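Local coordinates for protein delta-aminolevulinic acid dehydratase (Toxoplasma gondii ME49, PDB 3OBK) that catalyses the condensation of two molecules of 5-aminolevulinic acid to porphobilinogen, an early step of tetrapyrrole synthesis, as an octameric enzyme, at residues 51-54 with 58-61; 70-75 with 119-124; 85-90 with 336-341; 89-94 with 206-211; 171-176 with 200-205. All blocks are in the same frame, centred on the assembly; numbering follows the deposited sequence.

Contact 1. Residues 51-54 with 58-61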
# COMPACT_ATOMS: atom_id res chain seq x y z
N PHE A 51 31.09 -9.03 -30.21
CA PHE A 51 30.93 -10.15 -31.10
C PHE A 51 32.29 -10.63 -31.52
O PHE A 51 33.14 -9.81 -31.93
CB PHE A 51 30.19 -9.71 -32.36
CG PHE A 51 28.84 -9.18 -32.09
CD1 PHE A 51 27.77 -10.05 -31.88
CD2 PHE A 51 28.62 -7.82 -32.00
CE1 PHE A 51 26.51 -9.55 -31.61
CE2 PHE A 51 27.37 -7.33 -31.74
CZ PHE A 51 26.31 -8.18 -31.54
N VAL A 52 32.47 -11.94 -31.44
CA VAL A 52 33.70 -12.58 -31.88
C VAL A 52 33.41 -13.68 -32.91
O VAL A 52 32.44 -14.41 -32.79
CB VAL A 52 34.49 -13.20 -30.71
CG1 VAL A 52 33.64 -14.16 -29.93
CG2 VAL A 52 35.78 -13.88 -31.23
N HIS A 53 34.30 -13.79 -33.90
CA HIS A 53 34.24 -14.90 -34.85
C HIS A 53 35.61 -15.55 -35.06
O HIS A 53 36.63 -14.99 -34.70
CB HIS A 53 33.60 -14.46 -36.18
CG HIS A 53 34.42 -13.48 -36.99
ND1 HIS A 53 34.05 -13.12 -38.27
CD2 HIS A 53 35.55 -12.80 -36.72
CE1 HIS A 53 34.95 -12.27 -38.76
NE2 HIS A 53 35.86 -12.06 -37.83
N ASP A 54 35.61 -16.73 -35.65
CA ASP A 54 36.84 -17.49 -35.84
C ASP A 54 37.43 -17.21 -37.21
O ASP A 54 37.49 -18.09 -38.05
CB ASP A 54 36.55 -18.99 -35.69
CG ASP A 54 37.65 -19.74 -34.99
OD1 ASP A 54 38.80 -19.25 -34.89
OD2 ASP A 54 37.34 -20.84 -34.50
N SER A 58 38.90 -8.81 -38.61
CA SER A 58 37.65 -8.26 -38.15
C SER A 58 36.88 -7.71 -39.33
O SER A 58 37.48 -7.26 -40.31
CB SER A 58 37.88 -7.20 -37.08
OG SER A 58 38.28 -7.82 -35.88
N VAL A 59 35.55 -7.79 -39.24
CA VAL A 59 34.63 -7.42 -40.31
C VAL A 59 33.52 -6.57 -39.70
O VAL A 59 32.86 -6.99 -38.75
CB VAL A 59 33.99 -8.70 -40.94
CG1 VAL A 59 32.72 -8.35 -41.76
CG2 VAL A 59 35.01 -9.41 -41.83
N PRO A 60 33.31 -5.37 -40.25
CA PRO A 60 32.25 -4.52 -39.75
C PRO A 60 30.88 -5.15 -39.93
O PRO A 60 30.65 -5.91 -40.90
CB PRO A 60 32.36 -3.26 -40.61
CG PRO A 60 33.72 -3.29 -41.19
CD PRO A 60 34.00 -4.74 -41.39
N ILE A 61 29.99 -4.84 -38.97
CA ILE A 61 28.56 -5.15 -39.04
C ILE A 61 27.83 -3.94 -39.65
O ILE A 61 27.68 -2.89 -39.03
CB ILE A 61 28.01 -5.46 -37.65
CG1 ILE A 61 28.80 -6.61 -37.02
CG2 ILE A 61 26.53 -5.75 -37.73
CD1 ILE A 61 28.67 -6.66 -35.47

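Contact 2. Residues 70-75 with 119-124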
# COMPACT_ATOMS: atom_id res chain seq x y z
N LEU A 70 34.54 -9.36 -34.37
CA LEU A 70 35.95 -9.26 -34.00
C LEU A 70 36.68 -10.61 -34.10
O LEU A 70 36.17 -11.65 -33.72
CB LEU A 70 36.10 -8.67 -32.60
CG LEU A 70 35.54 -7.27 -32.42
CD1 LEU A 70 35.34 -6.93 -30.95
CD2 LEU A 70 36.38 -6.21 -33.10
N SER A 71 37.90 -10.55 -34.60
CA SER A 71 38.81 -11.65 -34.46
C SER A 71 39.19 -11.81 -33.00
O SER A 71 39.12 -10.87 -32.22
CB SER A 71 40.09 -11.36 -35.26
OG SER A 71 40.92 -10.42 -34.59
N MET A 72 39.68 -12.98 -32.65
CA MET A 72 40.13 -13.19 -31.30
C MET A 72 41.15 -12.12 -30.88
O MET A 72 41.05 -11.56 -29.82
CB MET A 72 40.74 -14.57 -31.13
CG MET A 72 41.04 -14.90 -29.69
SD MET A 72 39.53 -15.28 -28.83
CE MET A 72 39.30 -16.96 -29.46
N GLU A 73 42.13 -11.86 -31.72
CA GLU A 73 43.16 -10.88 -31.37
C GLU A 73 42.53 -9.49 -31.11
O GLU A 73 42.84 -8.83 -30.14
CB GLU A 73 44.19 -10.83 -32.51
CG GLU A 73 45.40 -10.06 -32.17
CD GLU A 73 45.88 -9.13 -33.33
OE1 GLU A 73 46.64 -9.60 -34.24
OE2 GLU A 73 45.48 -7.92 -33.27
N ASP A 74 41.62 -9.07 -31.99
CA ASP A 74 40.98 -7.77 -31.88
C ASP A 74 40.00 -7.71 -30.70
O ASP A 74 39.80 -6.64 -30.12
CB ASP A 74 40.26 -7.38 -33.19
CG ASP A 74 41.23 -6.81 -34.26
OD1 ASP A 74 42.40 -6.56 -33.94
OD2 ASP A 74 40.79 -6.61 -35.41
N LEU A 75 39.41 -8.86 -30.35
CA LEU A 75 38.62 -8.97 -29.12
C LEU A 75 39.42 -8.54 -27.90
O LEU A 75 38.99 -7.70 -27.14
CB LEU A 75 38.09 -10.39 -28.90
CG LEU A 75 37.24 -10.64 -27.65
CD1 LEU A 75 35.93 -9.79 -27.61
CD2 LEU A 75 36.92 -12.13 -27.54
N ILE A 119 36.59 -16.80 -23.90
CA ILE A 119 36.58 -16.58 -22.46
C ILE A 119 37.93 -16.91 -21.84
O ILE A 119 38.45 -16.14 -21.05
CB ILE A 119 35.52 -17.45 -21.77
CG1 ILE A 119 34.11 -16.98 -22.13
CG2 ILE A 119 35.71 -17.45 -20.26
CD1 ILE A 119 33.04 -17.87 -21.55
N MET A 120 38.50 -18.06 -22.19
CA MET A 120 39.81 -18.44 -21.65
C MET A 120 40.86 -17.46 -22.07
O MET A 120 41.69 -17.08 -21.27
CB MET A 120 40.22 -19.84 -22.08
CG MET A 120 39.50 -20.95 -21.30
SD MET A 120 39.88 -22.60 -21.93
CE MET A 120 38.53 -22.92 -23.06
N ALA A 121 40.81 -17.02 -23.32
CA ALA A 121 41.78 -16.05 -23.81
C ALA A 121 41.66 -14.69 -23.09
O ALA A 121 42.66 -14.07 -22.77
CB ALA A 121 41.64 -15.90 -25.32
N LEU A 122 40.45 -14.25 -22.82
CA LEU A 122 40.24 -12.96 -22.19
C LEU A 122 40.68 -13.01 -20.75
O LEU A 122 41.34 -12.10 -20.26
CB LEU A 122 38.78 -12.53 -22.29
CG LEU A 122 38.43 -11.94 -23.64
CD1 LEU A 122 36.94 -11.82 -23.80
CD2 LEU A 122 39.09 -10.60 -23.81
N LYS A 123 40.29 -14.09 -20.07
CA LYS A 123 40.79 -14.37 -18.71
C LYS A 123 42.33 -14.47 -18.56
O LYS A 123 42.87 -14.04 -17.56
CB LYS A 123 40.12 -15.64 -18.14
CG LYS A 123 38.68 -15.40 -17.73
CD LYS A 123 38.58 -14.75 -16.37
CE LYS A 123 37.21 -14.08 -16.13
NZ LYS A 123 37.08 -13.52 -14.76
N GLU A 124 43.03 -15.04 -19.54
CA GLU A 124 44.49 -15.10 -19.46
C GLU A 124 45.06 -13.70 -19.62
O GLU A 124 46.03 -13.36 -18.95
CB GLU A 124 45.12 -16.07 -20.50

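Contact 3. Residues 85-90 with 336-341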
# COMPACT_ATOMS: atom_id res chain seq x y z
N TYR A 85 38.93 2.70 -19.94
CA TYR A 85 38.01 3.79 -19.72
C TYR A 85 37.10 3.54 -18.53
O TYR A 85 36.27 4.36 -18.24
CB TYR A 85 37.21 4.07 -21.00
CG TYR A 85 38.08 4.62 -22.13
CD1 TYR A 85 38.86 5.74 -21.92
CD2 TYR A 85 38.10 4.04 -23.41
CE1 TYR A 85 39.65 6.27 -22.92
CE2 TYR A 85 38.92 4.57 -24.44
CZ TYR A 85 39.70 5.70 -24.17
OH TYR A 85 40.55 6.32 -25.09
N GLY A 86 37.24 2.40 -17.85
CA GLY A 86 36.45 2.07 -16.69
C GLY A 86 35.35 1.02 -16.88
O GLY A 86 34.57 0.75 -15.93
N ILE A 87 35.26 0.42 -18.07
CA ILE A 87 34.24 -0.59 -18.24
C ILE A 87 34.81 -1.81 -17.61
O ILE A 87 35.95 -2.17 -17.86
CB ILE A 87 33.92 -0.89 -19.71
CG1 ILE A 87 33.43 0.37 -20.45
CG2 ILE A 87 32.88 -2.03 -19.80
CD1 ILE A 87 32.03 0.83 -20.00
N LYS A 88 34.05 -2.48 -16.78
CA LYS A 88 34.55 -3.70 -16.16
C LYS A 88 33.83 -4.95 -16.64
O LYS A 88 34.40 -6.05 -16.53
CB LYS A 88 34.53 -3.57 -14.62
CG LYS A 88 35.87 -3.02 -14.04
CD LYS A 88 35.75 -1.70 -13.36
CE LYS A 88 36.97 -1.40 -12.48
NZ LYS A 88 36.82 -1.86 -11.04
N ALA A 89 32.64 -4.81 -17.22
CA ALA A 89 31.80 -5.97 -17.58
C ALA A 89 31.53 -6.09 -19.06
O ALA A 89 31.07 -5.16 -19.70
CB ALA A 89 30.49 -5.92 -16.83
N PHE A 90 31.75 -7.28 -19.59
CA PHE A 90 31.73 -7.51 -21.02
C PHE A 90 30.94 -8.76 -21.30
O PHE A 90 31.13 -9.80 -20.67
CB PHE A 90 33.16 -7.69 -21.55
CG PHE A 90 34.06 -6.55 -21.24
CD1 PHE A 90 34.27 -5.57 -22.16
CD2 PHE A 90 34.69 -6.46 -20.02
CE1 PHE A 90 35.09 -4.51 -21.88
CE2 PHE A 90 35.50 -5.41 -19.73
CZ PHE A 90 35.69 -4.42 -20.65
N GLU A 336 32.07 3.97 -25.74
CA GLU A 336 32.09 5.34 -26.19
C GLU A 336 31.65 6.27 -25.08
O GLU A 336 32.21 7.35 -24.92
CB GLU A 336 31.20 5.50 -27.40
CG GLU A 336 31.61 6.69 -28.24
CD GLU A 336 32.53 6.28 -29.35
OE1 GLU A 336 32.03 5.65 -30.30
OE2 GLU A 336 33.72 6.58 -29.25
N ALA A 337 30.68 5.84 -24.28
CA ALA A 337 30.21 6.68 -23.17
C ALA A 337 31.31 6.89 -22.13
O ALA A 337 31.57 8.03 -21.65
CB ALA A 337 28.94 6.09 -22.52
N ALA A 338 31.98 5.79 -21.78
CA ALA A 338 33.02 5.84 -20.76
C ALA A 338 34.13 6.77 -21.26
O ALA A 338 34.68 7.57 -20.49
CB ALA A 338 33.55 4.43 -20.44
N LYS A 339 34.40 6.70 -22.55
CA LYS A 339 35.47 7.49 -23.11
C LYS A 339 35.13 8.96 -22.98
O LYS A 339 35.96 9.75 -22.56
CB LYS A 339 35.71 7.11 -24.57
CG LYS A 339 36.94 7.71 -25.21
CD LYS A 339 37.08 7.15 -26.62
CE LYS A 339 37.99 7.99 -27.49
NZ LYS A 339 37.73 7.67 -28.91
N TRP A 340 33.91 9.32 -23.33
CA TRP A 340 33.49 10.69 -23.21
C TRP A 340 33.61 11.15 -21.78
O TRP A 340 34.09 12.24 -21.50
CB TRP A 340 32.06 10.85 -23.68
CG TRP A 340 31.89 10.80 -25.15
CD1 TRP A 340 32.74 11.31 -26.11
CD2 TRP A 340 30.78 10.25 -25.86
NE1 TRP A 340 32.22 11.09 -27.35
CE2 TRP A 340 31.02 10.44 -27.23
CE3 TRP A 340 29.61 9.62 -25.46
CZ2 TRP A 340 30.12 10.02 -28.20
CZ3 TRP A 340 28.72 9.19 -26.42
CH2 TRP A 340 28.97 9.39 -27.77
N MET A 341 33.18 10.31 -20.87
CA MET A 341 33.25 10.65 -19.47
C MET A 341 34.69 10.83 -19.04
O MET A 341 35.02 11.81 -18.35
CB MET A 341 32.54 9.59 -18.62
CG MET A 341 31.03 9.63 -18.74
SD MET A 341 30.18 8.31 -17.84
CE MET A 341 30.53 8.84 -16.20

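Contact 4. Residues 89-94 with 206-211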
# COMPACT_ATOMS: atom_id res chain seq x y z
N ALA A 89 32.64 -4.81 -17.22
CA ALA A 89 31.80 -5.97 -17.58
C ALA A 89 31.53 -6.09 -19.06
O ALA A 89 31.07 -5.16 -19.70
CB ALA A 89 30.49 -5.92 -16.83
N PHE A 90 31.75 -7.28 -19.59
CA PHE A 90 31.73 -7.51 -21.02
C PHE A 90 30.94 -8.76 -21.30
O PHE A 90 31.13 -9.80 -20.67
CB PHE A 90 33.16 -7.69 -21.55
CG PHE A 90 34.06 -6.55 -21.24
CD1 PHE A 90 34.27 -5.57 -22.16
CD2 PHE A 90 34.69 -6.46 -20.02
CE1 PHE A 90 35.09 -4.51 -21.88
CE2 PHE A 90 35.50 -5.41 -19.73
CZ PHE A 90 35.69 -4.42 -20.65
N MET A 91 30.06 -8.67 -22.27
CA MET A 91 29.16 -9.74 -22.62
C MET A 91 29.67 -10.22 -23.98
O MET A 91 30.00 -9.39 -24.82
CB MET A 91 27.74 -9.14 -22.66
CG MET A 91 26.55 -10.04 -22.61
SD MET A 91 25.00 -9.04 -22.45
CE MET A 91 24.65 -9.01 -20.70
N LEU A 92 29.76 -11.53 -24.20
CA LEU A 92 30.34 -12.08 -25.43
C LEU A 92 29.40 -12.97 -26.24
O LEU A 92 28.85 -13.93 -25.74
CB LEU A 92 31.58 -12.92 -25.12
CG LEU A 92 32.61 -12.39 -24.14
CD1 LEU A 92 33.66 -13.47 -24.02
CD2 LEU A 92 33.21 -11.06 -24.60
N PHE A 93 29.29 -12.66 -27.51
CA PHE A 93 28.45 -13.41 -28.41
C PHE A 93 29.33 -13.98 -29.52
O PHE A 93 30.18 -13.29 -30.05
CB PHE A 93 27.41 -12.47 -29.00
CG PHE A 93 26.47 -11.87 -28.00
CD1 PHE A 93 25.40 -12.60 -27.51
CD2 PHE A 93 26.60 -10.56 -27.62
CE1 PHE A 93 24.51 -12.02 -26.63
CE2 PHE A 93 25.71 -9.97 -26.77
CZ PHE A 93 24.67 -10.68 -26.26
N PRO A 94 29.14 -15.26 -29.87
CA PRO A 94 29.89 -15.86 -30.98
C PRO A 94 29.13 -15.90 -32.30
O PRO A 94 28.00 -16.34 -32.35
CB PRO A 94 30.12 -17.27 -30.50
CG PRO A 94 28.93 -17.58 -29.68
CD PRO A 94 28.43 -16.28 -29.10
N SER A 206 27.45 -16.82 -11.42
CA SER A 206 26.19 -16.09 -11.33
C SER A 206 25.27 -16.33 -12.51
O SER A 206 25.68 -16.82 -13.56
CB SER A 206 26.45 -14.59 -11.24
OG SER A 206 27.26 -14.30 -10.11
N ILE A 207 24.00 -15.99 -12.32
CA ILE A 207 23.00 -16.09 -13.37
C ILE A 207 22.35 -14.72 -13.52
O ILE A 207 21.71 -14.23 -12.61
CB ILE A 207 21.95 -17.14 -13.03
CG1 ILE A 207 22.56 -18.54 -13.04
CG2 ILE A 207 20.77 -17.09 -14.02
CD1 ILE A 207 21.66 -19.63 -12.44
N LEU A 208 22.57 -14.09 -14.67
CA LEU A 208 21.82 -12.90 -15.05
C LEU A 208 20.60 -13.36 -15.86
O LEU A 208 20.71 -13.77 -17.03
CB LEU A 208 22.73 -11.96 -15.83
CG LEU A 208 22.24 -10.69 -16.59
CD1 LEU A 208 21.05 -9.99 -15.98
CD2 LEU A 208 23.45 -9.74 -16.74
N ALA A 209 19.43 -13.35 -15.22
CA ALA A 209 18.24 -13.94 -15.84
C ALA A 209 17.59 -12.90 -16.70
O ALA A 209 17.29 -11.80 -16.24
CB ALA A 209 17.27 -14.46 -14.76
N TYR A 210 17.38 -13.21 -17.97
CA TYR A 210 16.52 -12.38 -18.82
C TYR A 210 15.09 -12.76 -18.46
O TYR A 210 14.60 -13.74 -18.97
CB TYR A 210 16.77 -12.65 -20.28
CG TYR A 210 18.04 -12.11 -20.86
CD1 TYR A 210 19.23 -12.73 -20.64
CD2 TYR A 210 18.02 -11.03 -21.72
CE1 TYR A 210 20.42 -12.25 -21.22
CE2 TYR A 210 19.19 -10.54 -22.30
CZ TYR A 210 20.40 -11.15 -22.05
OH TYR A 210 21.56 -10.66 -22.65
N SER A 211 14.45 -12.03 -17.54
CA SER A 211 13.08 -12.36 -17.11
C SER A 211 12.04 -11.85 -18.04
O SER A 211 11.13 -12.58 -18.39
CB SER A 211 12.74 -11.76 -15.75
OG SER A 211 13.69 -12.15 -14.83

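Contact 5. Residues 171-176 with 200-205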
# COMPACT_ATOMS: atom_id res chain seq x y z
N THR A 171 29.63 -25.65 -19.54
CA THR A 171 30.78 -25.40 -20.37
C THR A 171 31.34 -23.99 -20.23
O THR A 171 32.56 -23.80 -20.15
CB THR A 171 30.44 -25.65 -21.86
OG1 THR A 171 29.93 -26.98 -22.01
CG2 THR A 171 31.67 -25.52 -22.69
N LEU A 172 30.47 -22.99 -20.20
CA LEU A 172 30.87 -21.58 -20.10
C LEU A 172 31.41 -21.23 -18.71
O LEU A 172 32.44 -20.56 -18.57
CB LEU A 172 29.68 -20.70 -20.43
CG LEU A 172 29.16 -20.78 -21.87
CD1 LEU A 172 27.96 -19.86 -21.99
CD2 LEU A 172 30.24 -20.42 -22.91
N ALA A 173 30.71 -21.72 -17.69
CA ALA A 173 31.17 -21.60 -16.32
C ALA A 173 32.56 -22.22 -16.21
O ALA A 173 33.50 -21.58 -15.72
CB ALA A 173 30.21 -22.30 -15.37
N ARG A 174 32.69 -23.46 -16.70
CA ARG A 174 33.98 -24.14 -16.58
C ARG A 174 35.09 -23.39 -17.32
O ARG A 174 36.23 -23.41 -16.87
CB ARG A 174 33.92 -25.60 -17.07
CG ARG A 174 33.51 -26.62 -16.04
CD ARG A 174 33.34 -27.96 -16.73
NE ARG A 174 32.75 -29.02 -15.91
CZ ARG A 174 32.16 -30.13 -16.39
NH1 ARG A 174 32.05 -30.34 -17.71
NH2 ARG A 174 31.65 -31.03 -15.56
N ALA A 175 34.74 -22.73 -18.43
CA ALA A 175 35.72 -21.97 -19.23
C ALA A 175 36.24 -20.74 -18.52
O ALA A 175 37.30 -20.24 -18.86
CB ALA A 175 35.15 -21.58 -20.62
N GLY A 176 35.48 -20.26 -17.53
CA GLY A 176 35.84 -19.06 -16.77
C GLY A 176 34.77 -17.98 -16.73
O GLY A 176 34.96 -16.97 -16.08
N GLU A 200 27.86 -29.21 -10.19
CA GLU A 200 29.19 -29.34 -10.79
C GLU A 200 30.25 -28.57 -10.04
O GLU A 200 31.41 -28.61 -10.44
CB GLU A 200 29.22 -28.99 -12.28
CG GLU A 200 28.49 -30.00 -13.18
CD GLU A 200 29.14 -31.40 -13.27
OE1 GLU A 200 30.26 -31.61 -12.74
OE2 GLU A 200 28.50 -32.30 -13.90
N GLY A 201 29.89 -27.93 -8.93
CA GLY A 201 30.85 -27.18 -8.12
C GLY A 201 30.96 -25.70 -8.49
O GLY A 201 31.83 -24.99 -7.99
N CYS A 202 30.07 -25.24 -9.35
CA CYS A 202 30.13 -23.88 -9.87
C CYS A 202 29.06 -23.04 -9.20
O CYS A 202 28.29 -22.35 -9.87
CB CYS A 202 29.92 -23.88 -11.40
SG CYS A 202 31.03 -24.96 -12.34
N THR A 203 29.04 -23.08 -7.86
CA THR A 203 28.09 -22.31 -7.05
C THR A 203 28.38 -20.80 -7.05
O THR A 203 27.52 -20.00 -6.70
CB THR A 203 28.06 -22.80 -5.61
OG1 THR A 203 29.36 -22.69 -5.01
CG2 THR A 203 27.57 -24.27 -5.53
N ASP A 204 29.59 -20.45 -7.46
CA ASP A 204 30.12 -19.09 -7.55
C ASP A 204 29.63 -18.39 -8.79
O ASP A 204 29.53 -17.17 -8.81
CB ASP A 204 31.67 -19.15 -7.74
CG ASP A 204 32.42 -18.35 -6.72
OD1 ASP A 204 31.78 -17.75 -5.82
OD2 ASP A 204 33.66 -18.33 -6.80
N THR A 205 29.42 -19.16 -9.85
CA THR A 205 29.01 -18.64 -11.12
C THR A 205 27.61 -18.06 -11.00
O THR A 205 26.68 -18.74 -10.55
CB THR A 205 29.01 -19.75 -12.18
OG1 THR A 205 30.33 -20.31 -12.29
CG2 THR A 205 28.62 -19.21 -13.54

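Contact 1. Residues 51-54 with 58-61
Phe-51 and Ile-61 meet where a short antiparallel hairpin, 59-60 with 68-70, folds back beside the first strand of the TIM barrel. Strand 46-53 bonds in parallel to 68-70, while 59-60 lies one strand further out, so residues 51-54 and 58-61 share a neighbour and touch mainly through side chains, with no hydrogen bond between the two segments. Packing is tight at one end: Ile-61 CD1 reaches CD2 of the Phe-51 ring at 3.7 Å and CE2 at 4.0 Å, the two side chains crossing at about a right angle. Helix 220-226 closes over this pair through Ala-225, and bound porphobilinogen lies about 6 Å from the Phe-51 side chain. The other end is looser. Val-59 is exposed, and its CG2 comes only to the edge of the imidazole, 4.2 Å from His-53 CE1; His-53 NE2 is equally far, 4.2 Å, from the backbone at Ser-58 CA. With chi1 at 68°, the His-53 ring is set between its own backbone N and carbonyl carbon and reaches out to the turn. There its NE2 atom is hydrogen-bonded to the carbonyl O of Thr-57, just before Ser-58.

Contact 2. Residues 70-75 with 119-124
Met-72 and Leu-75, in the first turn of helix 72-84, face Ala-121 and Leu-122 of helix 114-125 across two equal backbone gaps: the CA atoms of Met-72 and Ala-121, and likewise those of Leu-75 and Leu-122, are 8.2 Å apart. These are neighbouring outer helices of the TIM barrel, the connecting arms of successive beta-alpha-beta crossovers, with strand 89-95 following the first and preceding the second. The start of helix 72-84 is fixed by its N-cap, where Ser-71 OG accepts a bond of 3.0 Å from Asp-74 N, nearly straight at 164°. The backbone N of Ser-71 is itself held by Ser-58 OG, which links the cap to the hairpin before it.

The packing illustrates how a helix pair divides its interface by depth. On the inner side two leucines pack together, Leu-75 CD2 lying 3.8 Å from Leu-122 CD1, and Leu-122 CD1 also stands 4.0 Å from Leu-75 CG. Their side chains cross at about a right angle, and Leu-122 CD1 rests on the CG-CD2 branch of Leu-75. Beneath them Leu-75 rests on Leu-50 and Val-52 of strand 46-53, while Leu-122 reaches Leu-131 of strand 130-135. Nearer the surface the contact is lighter. Met-72 sets out alongside the gap rather than into it, and two bends, chi2 76° and chi3 77°, turn its thioether toward the opposite helix, where Met-72 SD meets the CB methyl of Ala-121 at 4.1 Å.

Contact 3. Residues 85-90 with 336-341
Tyr-85 lies along Lys-339, and the tyrosine can be followed atom by atom from the end of helix 72-84 out over helix 334-346, which follows the last barrel strand. Its CB starts against the methyl of Ala-338, with 3.7 Å between Tyr-85 CB and Ala-338 CB; the carbonyl is closer still, Tyr-85 O lying 3.5 Å from Ala-338 CB. CG is anti to the carbonyl carbon (chi1 -67°), which carries the ring onto the lysine: Tyr-85 CG stands 4.0 Å from Lys-339 CA. Farther out CD2 is near Lys-339 CB, CE2 is close to both CG and CD of the lysine, and Tyr-85 CZ makes the nearest approach of the ring to the lysine, 3.6 Å from Lys-339 CG. At the tip, OH has CG, CD and CE of Lys-339 beside it. Lys-339 CG thus sits over one ring face, offset toward the rim, 3.8 Å from the centroid and 20° off the normal, a CH-pi contact.

Below, Ala-338 CB also receives Ile-87 CD1 at 3.9 Å. Gly-86, between the two contributors, ends the helix in a Schellman motif, and the chain turns there toward strand 89-95. Lys-88 and Met-341 in turn reach a second subunit, at its Gln-34 and Cys-355 respectively.

No hydrogen bond crosses between the segments. Dispersion and CH-pi contact join them, and an extended lysine serves through its methylenes while its amine leads away.

Contact 4. Residues 89-94 with 206-211
Met-91 and Leu-208 mark the closest backbone approach of residues 89-94 and 206-211, and with 11.0 Å between their CA atoms the two strands face each other across the interior of the TIM barrel rather than as sheet neighbours. Such a gap has to be filled by long side chains: Met-91 reaches in from one wall, Tyr-210 and Leu-208 from the other. Met-91 runs straight out, CG anti to the backbone N (chi1 -163°) and chi2 173°, then bends at chi3 to bring its methyl across. Met-91 CE approaches Leu-208 CD2 at 4.2 Å. Tyr-210 comes from the opposite direction, and its hydroxyl end, not its ring, meets the thioether: Tyr-210 OH is 3.8 Å from Met-91 SD and 4.0 Å from Met-91 CE. This is plain van der Waals contact.

The side chain of Tyr-210 lies about 5 Å from bound porphobilinogen and so borders the product site; its ring also makes a cation-pi contact with Lys-213. Phe-93, two residues on from Met-91, touches the product itself and packs edge-to-face with Phe-222. Around the barrel, Tyr-290 of strand 287-291 touches both Met-91 and Tyr-210, Met-265 of strand 263-267 touches Leu-208 and Tyr-210, and Cys-181 of strand 179-182 does likewise.

Contact 5. Residues 171-176 with 200-205
The guanidinium of Arg-174 and the carboxylate of Glu-200 meet with their planes 75° apart, a turned rather than a coplanar pairing. Glu-200 OE1 lies at the edge of the guanidinium, near its plane, and forms a salt bridge of 3.2 Å with Arg-174 NH2; the second oxygen, Glu-200 OE2, stays farther off at 3.8 Å from Arg-174 NH2. The arginine spans the gap by staying extended from CG to NE, whereas the glutamate folds at chi2 (-67°) to bring its carboxylate to meet it. Tyr-12 of a second subunit packs on both residues, and Asn-11 of that subunit makes a weak hydrogen bond to Glu-200 OE2.

Under the bridge, Ala-173 faces the loop that leads from helix 189-199 into barrel strand 206-213. The backbones come closest here, 6.4 Å between the CA atoms of Ala-173 and Thr-205. The small alanine methyl fits among three loop atoms: Ala-173 CB is 3.7 Å from Thr-205 OG1, 3.9 Å from Thr-205 CG2 and 4.1 Å from Cys-202 SG. Helix 158-175 and helix 189-199 each end at a glycine in a Schellman motif, Gly-176 and Gly-201, and the contact joins the last turn of the first helix to the loop that follows the second.

Here the alanine methyl allows close approach, and the charged pair bridges the exposed side. Because Arg-174 is exposed and the bridge rests on a single close oxygen, its strength is probably modest; packing by Tyr-12 of the second subunit may restrict both groups.

Strand 89-95 links contacts 1 to 4. Contacts 3 and 4 share Ala-89 and Phe-90 at its start; contact 1 adjoins it within the sheet, Val-52 N lying 3.0 Å from Phe-93 O; contact 2 covers it from outside, where Leu-122 CD1 is 3.7 Å from Leu-92 CD1. Contacts 1 and 2 also meet directly, since Ser-58 OG is 2.8 Å from Asp-74 OD2. Contact 5 is attached through contact 2, Ala-175 O touching Met-120 CG, and through contact 4, into whose second segment its own runs straight on. The product pocket belongs chiefly to contact 4, through Phe-93, with contact 1 bordering it; contacts 3, 4 and 5 all reach a second subunit.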